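Local coordinates for protein cellulase (Soil metagenome, PDB 5I2U) that probably hydrolyses the beta-1,4-glycosidic bonds of cellulose as a halotolerant TIM-barrel enzyme of glycoside hydrolase family 5, at residues F223-R233 against G263-M274; S254-L262 against D288-L296. All coordinates share one frame; numbering follows the deposited sequence. Where two conformers were deposited one is given.

How the contacts relate
In a TIM barrel successive beta-alpha units pack side by side, and the two contacts here are examples round three neighbouring strands, 217-224, 246-252 and 281-286. Contact 1 packs the end of strand 217-224 and the start of helix 230-241 on helix 264-276; contact 2 joins the loops that follow strands 246-252 and 281-286. Their segments alternate along the chain and their centres lie about 15 Å apart. They meet directly: Thr-227 OG1 is 2.7 Å from Ala-256 N, a probable hydrogen bond, and Glu-266 OE2 pairs with Arg-261 NH2 at 3.0 Å. Tyr-224 OH bonds to Glu-250, which sits on the seventh strand where family 5 enzymes carry the nucleophile and is probably that residue here.

Contact 1: F223-R233 against G263-M274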
loop_
_atom_site.group_PDB
_atom_site.type_symbol
_atom_site.label_atom_id
_atom_site.label_comp_id
_atom_site.label_asym_id
_atom_site.label_seq_id
_atom_site.Cartn_x
_atom_site.Cartn_y
_atom_site.Cartn_z
ATOM N N PHE A 223 8.566 4.427 -4.338
ATOM C CA PHE A 223 9.866 5.097 -4.315
ATOM C C PHE A 223 10.608 4.802 -3.017
ATOM O O PHE A 223 9.996 4.583 -1.985
ATOM C CB PHE A 223 9.709 6.613 -4.504
ATOM C CG PHE A 223 9.124 7.313 -3.318
ATOM C CD1 PHE A 223 9.931 7.702 -2.250
ATOM C CD2 PHE A 223 7.771 7.592 -3.261
ATOM C CE1 PHE A 223 9.391 8.333 -1.145
ATOM C CE2 PHE A 223 7.228 8.225 -2.159
ATOM C CZ PHE A 223 8.034 8.599 -1.101
ATOM N N TYR A 224 11.933 4.870 -3.096
ATOM C CA TYR A 224 12.848 4.713 -1.974
ATOM C C TYR A 224 13.812 5.871 -2.111
ATOM O O TYR A 224 14.586 5.944 -3.074
ATOM C CB TYR A 224 13.509 3.340 -1.979
ATOM C CG TYR A 224 12.524 2.345 -1.443
ATOM C CD1 TYR A 224 11.539 1.798 -2.271
ATOM C CD2 TYR A 224 12.476 2.050 -0.084
ATOM C CE1 TYR A 224 10.570 0.936 -1.765
ATOM C CE2 TYR A 224 11.522 1.182 0.423
ATOM C CZ TYR A 224 10.568 0.630 -0.422
ATOM O OH TYR A 224 9.625 -0.223 0.078
ATOM N N ALA A 225 13.714 6.802 -1.169
ATOM C CA ALA A 225 14.240 8.153 -1.336
ATOM C C ALA A 225 15.761 8.248 -1.499
ATOM O O ALA A 225 16.251 9.205 -2.115
ATOM C CB ALA A 225 13.765 9.046 -0.200
ATOM N N ALA A 226 16.502 7.274 -0.970
ATOM C CA ALA A 226 17.967 7.280 -1.091
ATOM C C ALA A 226 18.480 6.743 -2.442
ATOM O O ALA A 226 19.670 6.841 -2.721
ATOM C CB ALA A 226 18.591 6.506 0.062
ATOM N N THR A 227 17.593 6.153 -3.245
ATOM C CA THR A 227 17.943 5.581 -4.544
ATOM C C THR A 227 17.322 6.358 -5.700
ATOM O O THR A 227 18.027 6.762 -6.629
ATOM C CB THR A 227 17.463 4.125 -4.630
ATOM O OG1 THR A 227 17.969 3.394 -3.509
ATOM C CG2 THR A 227 17.933 3.451 -5.925
ATOM N N HIS A 228 16.006 6.560 -5.636
ATOM C CA HIS A 228 15.248 7.068 -6.762
ATOM C C HIS A 228 15.224 8.591 -6.713
ATOM O O HIS A 228 14.625 9.191 -5.814
ATOM C CB HIS A 228 13.844 6.450 -6.779
ATOM C CG HIS A 228 13.853 4.955 -6.933
ATOM N ND1 HIS A 228 13.187 4.105 -6.075
ATOM C CD2 HIS A 228 14.473 4.158 -7.835
ATOM C CE1 HIS A 228 13.383 2.853 -6.446
ATOM N NE2 HIS A 228 14.166 2.858 -7.510
ATOM N N GLU A 229 15.891 9.196 -7.693
ATOM C CA GLU A 229 16.069 10.647 -7.773
ATOM C C GLU A 229 14.846 11.352 -8.396
ATOM O O GLU A 229 13.780 10.737 -8.554
ATOM C CB GLU A 229 17.368 10.948 -8.535
ATOM C CG GLU A 229 18.593 10.402 -7.821
ATOM C CD GLU A 229 19.895 10.723 -8.516
ATOM O OE1 GLU A 229 19.880 11.079 -9.721
ATOM O OE2 GLU A 229 20.944 10.598 -7.838
ATOM N N ALA A 230 14.992 12.642 -8.705
ATOM C CA ALA A 230 13.894 13.510 -9.171
ATOM C C ALA A 230 13.106 13.032 -10.394
ATOM O O ALA A 230 11.925 13.335 -10.511
ATOM C CB ALA A 230 14.425 14.923 -9.421
ATOM N N TRP A 231 13.748 12.286 -11.291
ATOM C CA TRP A 231 13.075 11.768 -12.485
ATOM C C TRP A 231 11.729 11.078 -12.189
ATOM O O TRP A 231 10.739 11.329 -12.889
ATOM C CB TRP A 231 13.991 10.834 -13.281
ATOM C CG TRP A 231 14.485 9.609 -12.556
ATOM C CD1 TRP A 231 15.633 9.495 -11.821
ATOM C CD2 TRP A 231 13.864 8.317 -12.526
ATOM N NE1 TRP A 231 15.761 8.221 -11.330
ATOM C CE2 TRP A 231 14.689 7.476 -11.744
ATOM C CE3 TRP A 231 12.689 7.789 -13.081
ATOM C CZ2 TRP A 231 14.375 6.130 -11.500
ATOM C CZ3 TRP A 231 12.376 6.448 -12.837
ATOM C CH2 TRP A 231 13.222 5.637 -12.056
ATOM N N LEU A 232 11.685 10.267 -11.128
ATOM C CA LEU A 232 10.497 9.483 -10.792
ATOM C C LEU A 232 9.302 10.368 -10.390
ATOM O O LEU A 232 8.148 10.067 -10.742
ATOM C CB LEU A 232 10.833 8.459 -9.698
ATOM C CG LEU A 232 9.757 7.461 -9.243
ATOM C CD1 LEU A 232 9.039 6.795 -10.408
ATOM C CD2 LEU A 232 10.371 6.396 -8.333
ATOM N N ARG A 233 9.582 11.458 -9.668
ATOM C CA ARG A 233 8.562 12.474 -9.354
ATOM C C ARG A 233 8.045 13.192 -10.606
ATOM O O ARG A 233 6.845 13.476 -10.714
ATOM C CB ARG A 233 9.119 13.517 -8.398
ATOM C CG ARG A 233 9.433 13.013 -7.002
ATOM C CD ARG A 233 9.669 14.193 -6.058
ATOM N NE ARG A 233 10.919 14.900 -6.359
ATOM C CZ ARG A 233 12.124 14.610 -5.861
ATOM N NH1 ARG A 233 12.310 13.601 -5.001
ATOM N NH2 ARG A 233 13.172 15.349 -6.228
ATOM N N GLY A 263 17.989 8.408 3.603
ATOM C CA GLY A 263 18.016 9.731 2.965
ATOM C C GLY A 263 16.965 10.660 3.536
ATOM O O GLY A 263 15.900 10.839 2.949
ATOM N N ILE A 264 17.288 11.287 4.661
ATOM C CA ILE A 264 16.317 12.101 5.412
ATOM C C ILE A 264 15.814 13.335 4.672
ATOM O O ILE A 264 14.609 13.620 4.701
ATOM C CB ILE A 264 16.882 12.502 6.787
ATOM C CG1 ILE A 264 16.998 11.236 7.636
ATOM C CG2 ILE A 264 16.004 13.544 7.493
ATOM C CD1 ILE A 264 17.834 11.396 8.873
ATOM N N GLU A 265 16.726 14.062 4.023
ATOM C CA GLU A 265 16.343 15.226 3.231
ATOM C C GLU A 265 15.516 14.806 2.018
ATOM O O GLU A 265 14.491 15.417 1.725
ATOM C CB GLU A 265 17.571 16.068 2.840
ATOM C CG GLU A 265 18.235 16.670 4.041
ATOM C CD GLU A 265 18.858 18.019 3.752
ATOM O OE1 GLU A 265 19.864 18.045 3.015
ATOM O OE2 GLU A 265 18.329 19.045 4.254
ATOM N N GLU A 266 15.940 13.731 1.353
ATOM C CA GLU A 266 15.226 13.187 0.195
ATOM C C GLU A 266 13.810 12.719 0.581
ATOM O O GLU A 266 12.857 12.946 -0.167
ATOM C CB GLU A 266 16.007 12.034 -0.457
ATOM C CG GLU A 266 17.356 12.429 -1.063
ATOM C CD GLU A 266 18.518 12.427 -0.064
ATOM O OE1 GLU A 266 18.291 12.526 1.164
ATOM O OE2 GLU A 266 19.674 12.325 -0.510
ATOM N N TRP A 267 13.679 12.065 1.738
ATOM C CA TRP A 267 12.370 11.723 2.288
ATOM C C TRP A 267 11.478 12.954 2.457
ATOM O O TRP A 267 10.320 12.945 2.023
ATOM C CB TRP A 267 12.492 10.984 3.632
ATOM C CG TRP A 267 11.168 10.720 4.279
ATOM C CD1 TRP A 267 10.658 11.322 5.398
ATOM C CD2 TRP A 267 10.172 9.822 3.817
ATOM N NE1 TRP A 267 9.400 10.829 5.679
ATOM C CE2 TRP A 267 9.080 9.901 4.724
ATOM C CE3 TRP A 267 10.093 8.940 2.731
ATOM C CZ2 TRP A 267 7.922 9.135 4.573
ATOM C CZ3 TRP A 267 8.944 8.163 2.584
ATOM C CH2 TRP A 267 7.867 8.273 3.502
ATOM N N LYS A 268 12.003 14.007 3.080
ATOM C CA LYS A 268 11.239 15.248 3.190
ATOM C C LYS A 268 10.787 15.811 1.833
ATOM O O LYS A 268 9.675 16.334 1.732
ATOM C CB LYS A 268 11.995 16.325 3.959
ATOM C CG LYS A 268 11.265 17.664 3.956
ATOM C CD LYS A 268 11.567 18.521 5.166
ATOM C CE LYS A 268 10.801 19.836 5.091
ATOM N NZ LYS A 268 11.452 20.883 5.927
ATOM N N THR A 269 11.666 15.749 0.829
ATOM C CA THR A 269 11.374 16.282 -0.511
ATOM C C THR A 269 10.187 15.530 -1.116
ATOM O O THR A 269 9.225 16.139 -1.586
ATOM C CB THR A 269 12.587 16.158 -1.432
ATOM O OG1 THR A 269 13.686 16.893 -0.887
ATOM C CG2 THR A 269 12.270 16.681 -2.837
ATOM N N TYR A 270 10.248 14.204 -1.047
ATOM C CA TYR A 270 9.161 13.342 -1.532
ATOM C C TYR A 270 7.854 13.565 -0.792
ATOM O O TYR A 270 6.812 13.746 -1.420
ATOM C CB TYR A 270 9.559 11.863 -1.444
ATOM C CG TYR A 270 10.234 11.301 -2.677
ATOM C CD1 TYR A 270 9.478 10.907 -3.783
ATOM C CD2 TYR A 270 11.614 11.121 -2.730
ATOM C CE1 TYR A 270 10.084 10.377 -4.907
ATOM C CE2 TYR A 270 12.225 10.580 -3.851
ATOM C CZ TYR A 270 11.450 10.213 -4.934
ATOM O OH TYR A 270 12.039 9.682 -6.048
ATOM N N VAL A 271 7.896 13.584 0.535
ATOM C CA VAL A 271 6.669 13.803 1.307
ATOM C C VAL A 271 6.040 15.168 1.005
ATOM O O VAL A 271 4.824 15.258 0.807
ATOM C CB VAL A 271 6.875 13.615 2.821
ATOM C CG1 VAL A 271 5.618 14.002 3.603
ATOM C CG2 VAL A 271 7.220 12.163 3.116
ATOM N N ASP A 272 6.861 16.214 0.941
ATOM C CA ASP A 272 6.364 17.556 0.615
ATOM C C ASP A 272 5.754 17.601 -0.787
ATOM O O ASP A 272 4.712 18.225 -0.993
ATOM C CB ASP A 272 7.482 18.613 0.764
ATOM C CG ASP A 272 7.753 18.996 2.225
ATOM O OD1 ASP A 272 6.998 18.596 3.137
ATOM O OD2 ASP A 272 8.725 19.724 2.462
ATOM N N TRP A 273 6.408 16.931 -1.734
ATOM C CA TRP A 273 5.906 16.817 -3.097
ATOM C C TRP A 273 4.554 16.091 -3.131
ATOM O O TRP A 273 3.614 16.564 -3.758
ATOM C CB TRP A 273 6.947 16.120 -3.994
ATOM C CG TRP A 273 6.405 15.646 -5.289
ATOM C CD1 TRP A 273 6.119 16.402 -6.384
ATOM C CD2 TRP A 273 6.084 14.292 -5.636
ATOM N NE1 TRP A 273 5.638 15.605 -7.395
ATOM C CE2 TRP A 273 5.605 14.305 -6.962
ATOM C CE3 TRP A 273 6.146 13.070 -4.949
ATOM C CZ2 TRP A 273 5.193 13.139 -7.617
ATOM C CZ3 TRP A 273 5.741 11.917 -5.592
ATOM C CH2 TRP A 273 5.269 11.955 -6.917
ATOM N N MET A 274 4.451 14.961 -2.435
ATOM C CA MET A 274 3.177 14.237 -2.347
ATOM C C MET A 274 2.060 15.046 -1.674
ATOM O O MET A 274 0.906 14.992 -2.106
ATOM C CB MET A 274 3.352 12.901 -1.616
ATOM C CG MET A 274 4.114 11.860 -2.415
ATOM S SD MET A 274 4.187 10.276 -1.563
ATOM C CE MET A 274 5.290 10.667 -0.215
#
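Phe-223 and Tyr-270 lie nearly flat on one another, an offset stack with planes 5° apart and ring centroids separated by 3.9 Å. The side chains slide past each other in opposite directions, which brings Phe-223 CE1 within 3.4 Å of Tyr-270 CG. The opposite face of the tyrosine belongs to Arg-233. Its guanidinium stands steeply on that ring, the planes 75° apart, with Arg-233 NH1 leading at 3.2 Å from Tyr-270 CE2; a cation-pi pair results. A bend in the arginine chain (chi3 -70°) turns the charged group over the tyrosine while the aliphatic part rests on Trp-273, Arg-233 CG sitting 3.8 Å from the centroid of the six-membered ring. Thr-269 CG2 then covers one guanidinium face. At the edge of Phe-223 comes a Met-aromatic contact, Met-274 SD 5.0 Å from the ring centroid, with Met-274 CE against CZ; Trp-267 adds a rim-to-rim neighbour. The indole nitrogens of Trp-267 and Trp-273 are held by Ser-321 and Asp-237. Adjacent beta-alpha units are thus joined by a layered core. The tyrosine's one polar side-chain atom, Tyr-270 OH, donates to His-228 O at 2.6 Å, from well above the carbonyl plane. Stacked on one face, faced by a guanidinium on the other and bonded at its far end, the ring is held against tilting and flipping; its pi face probably stabilises the positive charge, which may polarise the hydroxyl as a donor.

Contact 2: S254-L262 against D288-L296; sequences SEANGDGRL and DKNETCSML
The carboxylate of Asp-259 is met from above its plane by the backbone of Thr-292, whose N donates to OD1 at 3.0 Å, while the peptide carbonyl of Gly-260 receives Thr-292 OG1 in its own plane. This pairing ties together two of the beta-alpha loops of the TIM barrel, those that follow strands 246-252 and 281-286. Both are shaped by type I turns, Glu-255 to Gly-258 and Glu-291 to Ser-294, and the Asx turn of Asn-257, whose OD1 takes the amide of Asp-259, steadies the first. Thr-292 works with both branches. With the hydroxyl beside its backbone N (chi1 -53°), Thr-292 OG1 gives a short bond of 2.5 Å to Gly-260 O. Thr-292 CG2 packs on the CB atoms of Ser-254, at 3.8 Å, and Leu-262. One residue on, Cys-293 N donates to Gly-258 O at 2.8 Å, tilted 32° from that carbonyl plane, so three successive residues of one loop are gripped by two of the other. Glu-291 is steadied within its own turn: its OE2 accepts from Ser-294 OG through the anti lone pair, and OE1 also bonds a glycerol, probably from the crystallisation liquor. Lys-312 binds the carbonyl oxygens of Glu-291 and Ser-294, fastening the turn from outside. Where the loops come together, Cys-293 SG lies 3.5 Å from the bare CA of Gly-258.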
loop_
_atom_site.group_PDB
_atom_site.type_symbol
_atom_site.label_atom_id
_atom_site.label_comp_id
_atom_site.label_asym_id
_atom_site.label_seq_id
_atom_site.Cartn_x
_atom_site.Cartn_y
_atom_site.Cartn_z
ATOM N N SER A 254 14.861 4.674 3.008
ATOM C CA SER A 254 16.036 3.839 2.768
ATOM C C SER A 254 16.397 3.781 1.263
ATOM O O SER A 254 15.789 4.470 0.443
ATOM C CB SER A 254 15.769 2.423 3.294
ATOM O OG SER A 254 14.838 1.739 2.453
ATOM N N GLU A 255 17.386 2.955 0.914
ATOM C CA GLU A 255 17.679 2.644 -0.488
ATOM C C GLU A 255 16.698 1.576 -0.989
ATOM O O GLU A 255 15.976 0.970 -0.192
ATOM C CB GLU A 255 19.154 2.217 -0.673
ATOM C CG GLU A 255 20.171 3.271 -0.209
ATOM C CD GLU A 255 21.634 2.874 -0.423
ATOM O OE1 GLU A 255 21.950 2.063 -1.326
ATOM O OE2 GLU A 255 22.489 3.387 0.329
ATOM N N ALA A 256 16.684 1.345 -2.303
ATOM C CA ALA A 256 15.659 0.496 -2.960
ATOM C C ALA A 256 15.627 -0.967 -2.484
ATOM O O ALA A 256 14.560 -1.586 -2.445
ATOM C CB ALA A 256 15.812 0.550 -4.471
ATOM N N ASN A 257 16.778 -1.504 -2.089
ATOM C CA ASN A 257 16.821 -2.847 -1.508
ATOM C C ASN A 257 16.255 -2.969 -0.065
ATOM O O ASN A 257 16.147 -4.072 0.455
ATOM C CB ASN A 257 18.236 -3.441 -1.612
ATOM C CG ASN A 257 19.254 -2.759 -0.708
ATOM O OD1 ASN A 257 19.021 -1.684 -0.161
ATOM N ND2 ASN A 257 20.401 -3.393 -0.555
ATOM N N GLY A 258 15.886 -1.843 0.554
ATOM C CA GLY A 258 15.364 -1.818 1.923
ATOM C C GLY A 258 16.440 -1.563 2.960
ATOM O O GLY A 258 16.153 -1.532 4.150
ATOM N N ASP A 259 17.678 -1.364 2.510
ATOM C CA ASP A 259 18.834 -1.168 3.394
ATOM C C ASP A 259 19.647 0.055 2.930
ATOM O O ASP A 259 19.096 0.926 2.263
ATOM C CB ASP A 259 19.679 -2.453 3.441
ATOM C CG ASP A 259 20.415 -2.638 4.767
ATOM O OD1 ASP A 259 20.240 -1.815 5.691
ATOM O OD2 ASP A 259 21.185 -3.609 4.870
ATOM N N GLY A 260 20.916 0.149 3.329
ATOM C CA GLY A 260 21.756 1.290 2.992
ATOM C C GLY A 260 21.354 2.568 3.714
ATOM O O GLY A 260 20.766 2.526 4.796
ATOM N N ARG A 261 21.684 3.701 3.097
ATOM C CA ARG A 261 21.510 5.024 3.698
ATOM C C ARG A 261 20.048 5.364 3.977
ATOM O O ARG A 261 19.147 4.952 3.231
ATOM C CB ARG A 261 22.094 6.086 2.764
ATOM C CG ARG A 261 22.181 7.492 3.344
ATOM C CD ARG A 261 22.994 8.398 2.420
ATOM N NE ARG A 261 22.319 8.588 1.132
ATOM C CZ ARG A 261 21.464 9.572 0.839
ATOM N NH1 ARG A 261 21.163 10.531 1.724
ATOM N NH2 ARG A 261 20.908 9.609 -0.371
ATOM N N LEU A 262 19.822 6.106 5.057
ATOM C CA LEU A 262 18.534 6.734 5.288
ATOM C C LEU A 262 18.645 8.151 4.732
ATOM O O LEU A 262 19.334 8.979 5.309
ATOM C CB LEU A 262 18.182 6.728 6.785
ATOM C CG LEU A 262 16.775 7.204 7.165
ATOM C CD1 LEU A 262 15.678 6.433 6.435
ATOM C CD2 LEU A 262 16.575 7.102 8.671
ATOM N N ASP A 288 11.233 -5.923 11.786
ATOM C CA ASP A 288 12.393 -5.855 12.686
ATOM C C ASP A 288 13.660 -6.571 12.197
ATOM O O ASP A 288 14.493 -6.998 12.975
ATOM C CB ASP A 288 12.004 -6.330 14.097
ATOM C CG ASP A 288 11.340 -7.699 14.119
ATOM O OD1 ASP A 288 11.167 -8.324 13.057
ATOM O OD2 ASP A 288 10.936 -8.143 15.227
ATOM N N LYS A 289 13.815 -6.675 10.888
ATOM C CA LYS A 289 15.034 -7.205 10.304
ATOM C C LYS A 289 16.145 -6.172 10.534
ATOM O O LYS A 289 15.851 -4.998 10.738
ATOM C CB LYS A 289 14.785 -7.465 8.820
ATOM C CG LYS A 289 15.946 -8.025 8.007
ATOM C CD LYS A 289 15.407 -8.462 6.650
ATOM C CE LYS A 289 16.496 -8.782 5.637
ATOM N NZ LYS A 289 15.904 -9.131 4.315
ATOM N N ASN A 290 17.406 -6.601 10.520
ATOM C CA ASN A 290 18.538 -5.659 10.551
ATOM C C ASN A 290 18.752 -4.980 9.204
ATOM O O ASN A 290 19.772 -5.195 8.525
ATOM C CB ASN A 290 19.845 -6.327 10.996
ATOM C CG ASN A 290 20.973 -5.324 11.168
ATOM O OD1 ASN A 290 20.739 -4.166 11.502
ATOM N ND2 ASN A 290 22.197 -5.760 10.917
ATOM N N GLU A 291 17.794 -4.138 8.843
ATOM C CA GLU A 291 17.820 -3.365 7.597
ATOM C C GLU A 291 17.264 -1.973 7.908
ATOM O O GLU A 291 16.415 -1.810 8.802
ATOM C CB GLU A 291 16.983 -4.055 6.502
ATOM C CG GLU A 291 15.492 -4.126 6.839
ATOM C CD GLU A 291 14.644 -4.958 5.897
ATOM O OE1 GLU A 291 15.088 -5.279 4.775
ATOM O OE2 GLU A 291 13.513 -5.292 6.315
ATOM N N THR A 292 17.747 -0.981 7.170
ATOM C CA THR A 292 17.324 0.415 7.334
ATOM C C THR A 292 15.805 0.608 7.232
ATOM O O THR A 292 15.229 1.340 8.035
ATOM C CB THR A 292 18.038 1.317 6.301
ATOM O OG1 THR A 292 19.448 1.101 6.383
ATOM C CG2 THR A 292 17.737 2.792 6.551
ATOM N N CYS A 293 15.160 -0.065 6.275
ATOM C CA CYS A 293 13.701 0.061 6.083
ATOM C C CYS A 293 12.812 -0.628 7.154
ATOM O O CYS A 293 11.601 -0.408 7.153
ATOM C CB CYS A 293 13.274 -0.435 4.693
ATOM S SG CYS A 293 13.044 -2.234 4.553
ATOM N N SER A 294 13.389 -1.436 8.052
ATOM C CA SER A 294 12.599 -2.126 9.107
ATOM C C SER A 294 12.486 -1.153 10.253
ATOM O O SER A 294 13.502 -0.767 10.837
ATOM C CB SER A 294 13.276 -3.423 9.579
ATOM O OG SER A 294 12.794 -4.555 8.869
ATOM N N MET A 295 11.269 -0.738 10.576
ATOM C CA MET A 295 11.060 0.400 11.508
ATOM C C MET A 295 11.296 0.107 12.998
ATOM O O MET A 295 11.432 1.052 13.781
ATOM C CB MET A 295 9.646 0.947 11.342
ATOM C CG MET A 295 9.387 1.573 9.983
ATOM S SD MET A 295 7.639 1.917 9.683
ATOM C CE MET A 295 7.718 2.324 7.936
ATOM N N LEU A 296 11.308 -1.173 13.392
ATOM C CA LEU A 296 11.335 -1.565 14.814
ATOM C C LEU A 296 12.540 -2.428 15.174
ATOM O O LEU A 296 13.054 -3.158 14.347
ATOM C CB LEU A 296 10.071 -2.354 15.157
ATOM C CG LEU A 296 8.725 -1.669 14.897
ATOM C CD1 LEU A 296 7.589 -2.681 15.016
ATOM C CD2 LEU A 296 8.522 -0.499 15.846
#